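Local coordinates for protein acetyltransferase, GNAT family (Bacillus anthracis str. Sterne, PDB 3FBU) that binds coenzyme A and probably transfers an acetyl group from acetyl-CoA to an acceptor, as GNAT-family enzymes do, at residues R141-F146 / E159-I164. Numbering follows the deposited sequence.
Sequences RREGYF and EYYYAI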
ATOM      1  N   ARG A 141      -8.155   5.271  18.581  1.00 16.82           N
ATOM      2  CA  ARG A 141      -7.073   4.710  19.348  1.00 16.83           C
ATOM      3  C   ARG A 141      -7.116   3.189  19.250  1.00 16.68           C
ATOM      4  O   ARG A 141      -8.187   2.609  19.396  1.00 14.75           O
ATOM      5  CB  ARG A 141      -7.254   5.046  20.804  1.00 17.48           C
ATOM      6  CG  ARG A 141      -6.971   6.468  21.197  1.00 18.12           C
ATOM      7  CD  ARG A 141      -7.422   6.780  22.613  1.00 18.81           C
ATOM      8  NE  ARG A 141      -8.880   6.792  22.720  1.00 18.45           N
ATOM      9  CZ  ARG A 141      -9.596   5.786  23.227  1.00 20.74           C
ATOM     10  NH1 ARG A 141      -9.003   4.684  23.702  1.00 18.33           N
ATOM     11  NH2 ARG A 141     -10.906   5.873  23.250  1.00 20.44           N
ATOM     12  N   ARG A 142      -5.963   2.559  19.063  1.00 16.96           N
ATOM     13  CA  ARG A 142      -5.880   1.094  19.121  1.00 16.94           C
ATOM     14  C   ARG A 142      -6.027   0.637  20.593  1.00 17.59           C
ATOM     15  O   ARG A 142      -5.166   0.930  21.451  1.00 19.04           O
ATOM     16  CB  ARG A 142      -4.589   0.553  18.491  1.00 18.41           C
ATOM     17  CG  ARG A 142      -4.523  -0.941  18.528  1.00 17.72           C
ATOM     18  CD  ARG A 142      -3.230  -1.533  17.948  1.00 20.85           C
ATOM     19  NE  ARG A 142      -2.941  -1.037  16.601  1.00 23.00           N
ATOM     20  CZ  ARG A 142      -1.751  -1.174  15.988  1.00 24.23           C
ATOM     21  NH1 ARG A 142      -0.727  -1.778  16.597  1.00 26.62           N
ATOM     22  NH2 ARG A 142      -1.581  -0.694  14.767  1.00 25.22           N
ATOM     23  N   GLU A 143      -7.130  -0.044  20.884  1.00 14.86           N
ATOM     24  CA  GLU A 143      -7.427  -0.533  22.240  1.00 14.95           C
ATOM     25  C   GLU A 143      -7.173  -2.039  22.419  1.00 15.76           C
ATOM     26  O   GLU A 143      -6.993  -2.534  23.550  1.00 14.31           O
ATOM     27  CB  GLU A 143      -8.866  -0.239  22.562  1.00 14.57           C
ATOM     28  CG  GLU A 143      -9.139   1.237  22.811  1.00 14.13           C
ATOM     29  CD  GLU A 143     -10.509   1.449  23.423  1.00 16.05           C
ATOM     30  OE1 GLU A 143     -11.411   0.641  23.152  1.00 17.77           O
ATOM     31  OE2 GLU A 143     -10.699   2.439  24.171  1.00 18.05           O
ATOM     32  N   GLY A 144      -7.138  -2.759  21.316  1.00 15.55           N
ATOM     33  CA  GLY A 144      -6.960  -4.199  21.364  1.00 16.63           C
ATOM     34  C   GLY A 144      -6.251  -4.824  20.195  1.00 16.99           C
ATOM     35  O   GLY A 144      -6.303  -4.314  19.072  1.00 17.47           O
ATOM     36  N   TYR A 145      -5.619  -5.967  20.475  1.00 17.95           N
ATOM     37  CA  TYR A 145      -4.954  -6.777  19.457  1.00 17.76           C
ATOM     38  C   TYR A 145      -5.251  -8.236  19.824  1.00 16.84           C
ATOM     39  O   TYR A 145      -4.705  -8.762  20.776  1.00 16.03           O
ATOM     40  CB  TYR A 145      -3.484  -6.454  19.446  1.00 20.27           C
ATOM     41  CG  TYR A 145      -2.624  -7.208  18.464  1.00 21.18           C
ATOM     42  CD1 TYR A 145      -3.163  -7.987  17.439  1.00 22.65           C
ATOM     43  CD2 TYR A 145      -1.244  -7.137  18.578  1.00 24.45           C
ATOM     44  CE1 TYR A 145      -2.314  -8.696  16.543  1.00 23.47           C
ATOM     45  CE2 TYR A 145      -0.410  -7.810  17.699  1.00 27.17           C
ATOM     46  CZ  TYR A 145      -0.955  -8.588  16.683  1.00 26.02           C
ATOM     47  OH  TYR A 145      -0.094  -9.238  15.815  1.00 28.55           O
ATOM     48  N   PHE A 146      -6.210  -8.817  19.129  1.00 17.80           N
ATOM     49  CA  PHE A 146      -6.743 -10.132  19.474  1.00 18.79           C
ATOM     50  C   PHE A 146      -6.115 -11.156  18.540  1.00 19.66           C
ATOM     51  O   PHE A 146      -6.232 -11.012  17.323  1.00 18.61           O
ATOM     52  CB  PHE A 146      -8.241 -10.162  19.257  1.00 20.32           C
ATOM     53  CG  PHE A 146      -8.985  -9.152  20.082  1.00 19.45           C
ATOM     54  CD1 PHE A 146      -8.905  -9.189  21.444  1.00 21.15           C
ATOM     55  CD2 PHE A 146      -9.744  -8.178  19.481  1.00 25.58           C
ATOM     56  CE1 PHE A 146      -9.579  -8.250  22.225  1.00 23.42           C
ATOM     57  CE2 PHE A 146     -10.414  -7.246  20.258  1.00 24.82           C
ATOM     58  CZ  PHE A 146     -10.318  -7.307  21.624  1.00 25.33           C
ATOM     59  N   GLU A 159      -7.095  -9.635  14.911  1.00 20.20           N
ATOM     60  CA  GLU A 159      -7.891  -8.441  14.724  1.00 19.94           C
ATOM     61  C   GLU A 159      -7.307  -7.329  15.569  1.00 18.14           C
ATOM     62  O   GLU A 159      -7.036  -7.550  16.748  1.00 17.53           O
ATOM     63  CB  GLU A 159      -9.321  -8.747  15.160  1.00 21.00           C
ATOM     64  CG  GLU A 159     -10.320  -7.700  14.994  1.00 23.22           C
ATOM     65  CD  GLU A 159     -11.706  -8.184  15.432  1.00 23.94           C
ATOM     66  OE1 GLU A 159     -11.820  -9.346  15.895  1.00 29.64           O
ATOM     67  OE2 GLU A 159     -12.674  -7.432  15.269  1.00 27.17           O
ATOM     68  N   TYR A 160      -7.145  -6.144  14.985  1.00 17.69           N
ATOM     69  CA  TYR A 160      -6.964  -4.917  15.776  1.00 17.64           C
ATOM     70  C   TYR A 160      -8.313  -4.315  16.062  1.00 17.24           C
ATOM     71  O   TYR A 160      -9.191  -4.329  15.204  1.00 17.75           O
ATOM     72  CB  TYR A 160      -6.189  -3.867  14.995  1.00 19.34           C
ATOM     73  CG  TYR A 160      -4.695  -4.056  14.845  1.00 19.65           C
ATOM     74  CD1 TYR A 160      -3.929  -4.679  15.808  1.00 21.90           C
ATOM     75  CD2 TYR A 160      -4.045  -3.511  13.742  1.00 20.52           C
ATOM     76  CE1 TYR A 160      -2.549  -4.808  15.656  1.00 22.64           C
ATOM     77  CE2 TYR A 160      -2.687  -3.607  13.599  1.00 20.17           C
ATOM     78  CZ  TYR A 160      -1.943  -4.265  14.543  1.00 22.90           C
ATOM     79  OH  TYR A 160      -0.580  -4.351  14.372  1.00 24.58           O
ATOM     80  N   TYR A 161      -8.457  -3.740  17.253  1.00 16.40           N
ATOM     81  CA  TYR A 161      -9.666  -3.082  17.666  1.00 17.01           C
ATOM     82  C   TYR A 161      -9.338  -1.626  18.025  1.00 15.28           C
ATOM     83  O   TYR A 161      -8.491  -1.362  18.885  1.00 15.48           O
ATOM     84  CB  TYR A 161     -10.170  -3.809  18.889  1.00 19.60           C
ATOM     85  CG  TYR A 161     -11.528  -3.475  19.372  1.00 21.30           C
ATOM     86  CD1 TYR A 161     -12.585  -4.370  19.227  1.00 21.97           C
ATOM     87  CD2 TYR A 161     -11.769  -2.263  20.056  1.00 23.30           C
ATOM     88  CE1 TYR A 161     -13.830  -4.068  19.751  1.00 24.42           C
ATOM     89  CE2 TYR A 161     -12.997  -1.965  20.558  1.00 23.54           C
ATOM     90  CZ  TYR A 161     -14.025  -2.876  20.408  1.00 24.61           C
ATOM     91  OH  TYR A 161     -15.251  -2.525  20.941  1.00 27.54           O
ATOM     92  N   TYR A 162     -10.006  -0.724  17.341  1.00 14.02           N
ATOM     93  CA  TYR A 162      -9.865   0.714  17.541  1.00 14.41           C
ATOM     94  C   TYR A 162     -11.144   1.322  18.078  1.00 14.23           C
ATOM     95  O   TYR A 162     -12.246   0.814  17.819  1.00 12.88           O
ATOM     96  CB  TYR A 162      -9.524   1.386  16.204  1.00 15.78           C
ATOM     97  CG  TYR A 162      -8.089   1.279  15.791  1.00 16.06           C
ATOM     98  CD1 TYR A 162      -7.584   0.089  15.290  1.00 16.88           C
ATOM     99  CD2 TYR A 162      -7.204   2.357  15.936  1.00 16.72           C
ATOM    100  CE1 TYR A 162      -6.283  -0.011  14.912  1.00 20.47           C
ATOM    101  CE2 TYR A 162      -5.887   2.245  15.552  1.00 17.64           C
ATOM    102  CZ  TYR A 162      -5.435   1.052  15.046  1.00 17.49           C
ATOM    103  OH  TYR A 162      -4.130   0.864  14.646  1.00 19.47           O
ATOM    104  N   ALA A 163     -11.018   2.438  18.814  1.00 13.72           N
ATOM    105  CA  ALA A 163     -12.176   3.111  19.362  1.00 13.25           C
ATOM    106  C   ALA A 163     -11.945   4.618  19.466  1.00 14.08           C
ATOM    107  O   ALA A 163     -10.801   5.087  19.609  1.00 13.19           O
ATOM    108  CB  ALA A 163     -12.533   2.559  20.747  1.00 14.28           C
ATOM    109  N   ILE A 164     -13.053   5.339  19.422  1.00 13.07           N
ATOM    110  CA  ILE A 164     -13.050   6.776  19.722  1.00 15.08           C
ATOM    111  C   ILE A 164     -14.255   7.126  20.562  1.00 15.17           C
ATOM    112  O   ILE A 164     -15.360   6.589  20.370  1.00 14.43           O
ATOM    113  CB  ILE A 164     -12.939   7.603  18.436  1.00 14.03           C
ATOM    114  CG1 ILE A 164     -12.720   9.091  18.752  1.00 15.82           C
ATOM    115  CG2 ILE A 164     -14.199   7.405  17.506  1.00 13.20           C
ATOM    116  CD1 ILE A 164     -12.358   9.940  17.472  1.00 16.44           C
TER
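With CG anti to the backbone N (chi1 -179°) and the chain straight until it bends at chi3, Arg142 reaches over Tyr162 and brings its guanidinium to Tyr160; both tyrosines carry CG beside the backbone N. CB of Arg142 sits over the face of the Tyr162 ring, 3.8 Å from its centroid, a CH-pi contact. Farther out, OH of Tyr162 lies close to the guanidinium plane, gripped side-on by NE and NH2 of Arg142, each at 3.0 Å through bent bonds. That plane lies 12° from the ring of Tyr160, with CZ of Arg142 3.6 Å from the ring centroid: stacking and cation-pi contact at once. Tyr160 in turn directs its edge at the face of Tyr145, CE1 of Tyr160 coming 3.7 Å from CG of Tyr145. The row stands on one face of the hairpin of strands 141-152, outermost of the GNAT sheet within this chain, and 155-165, bonded to strand 119-124. A classic beta bulge shifts the register by one residue: O of Tyr161 accepts from N of Glu143 at 2.8 Å and from N of Gly144 at 3.1 Å. Glu143 OE1 forms a salt bridge with Arg119, while Glu143 OE2 takes NH1 of Arg141. The two N-H bonds and the stack together limit the guanidinium's rotation; Glu136 of helix 129-137 holds the Tyr162 hydroxyl and, through a long, weak ion pair with Arg142, may slightly favour its positive charge.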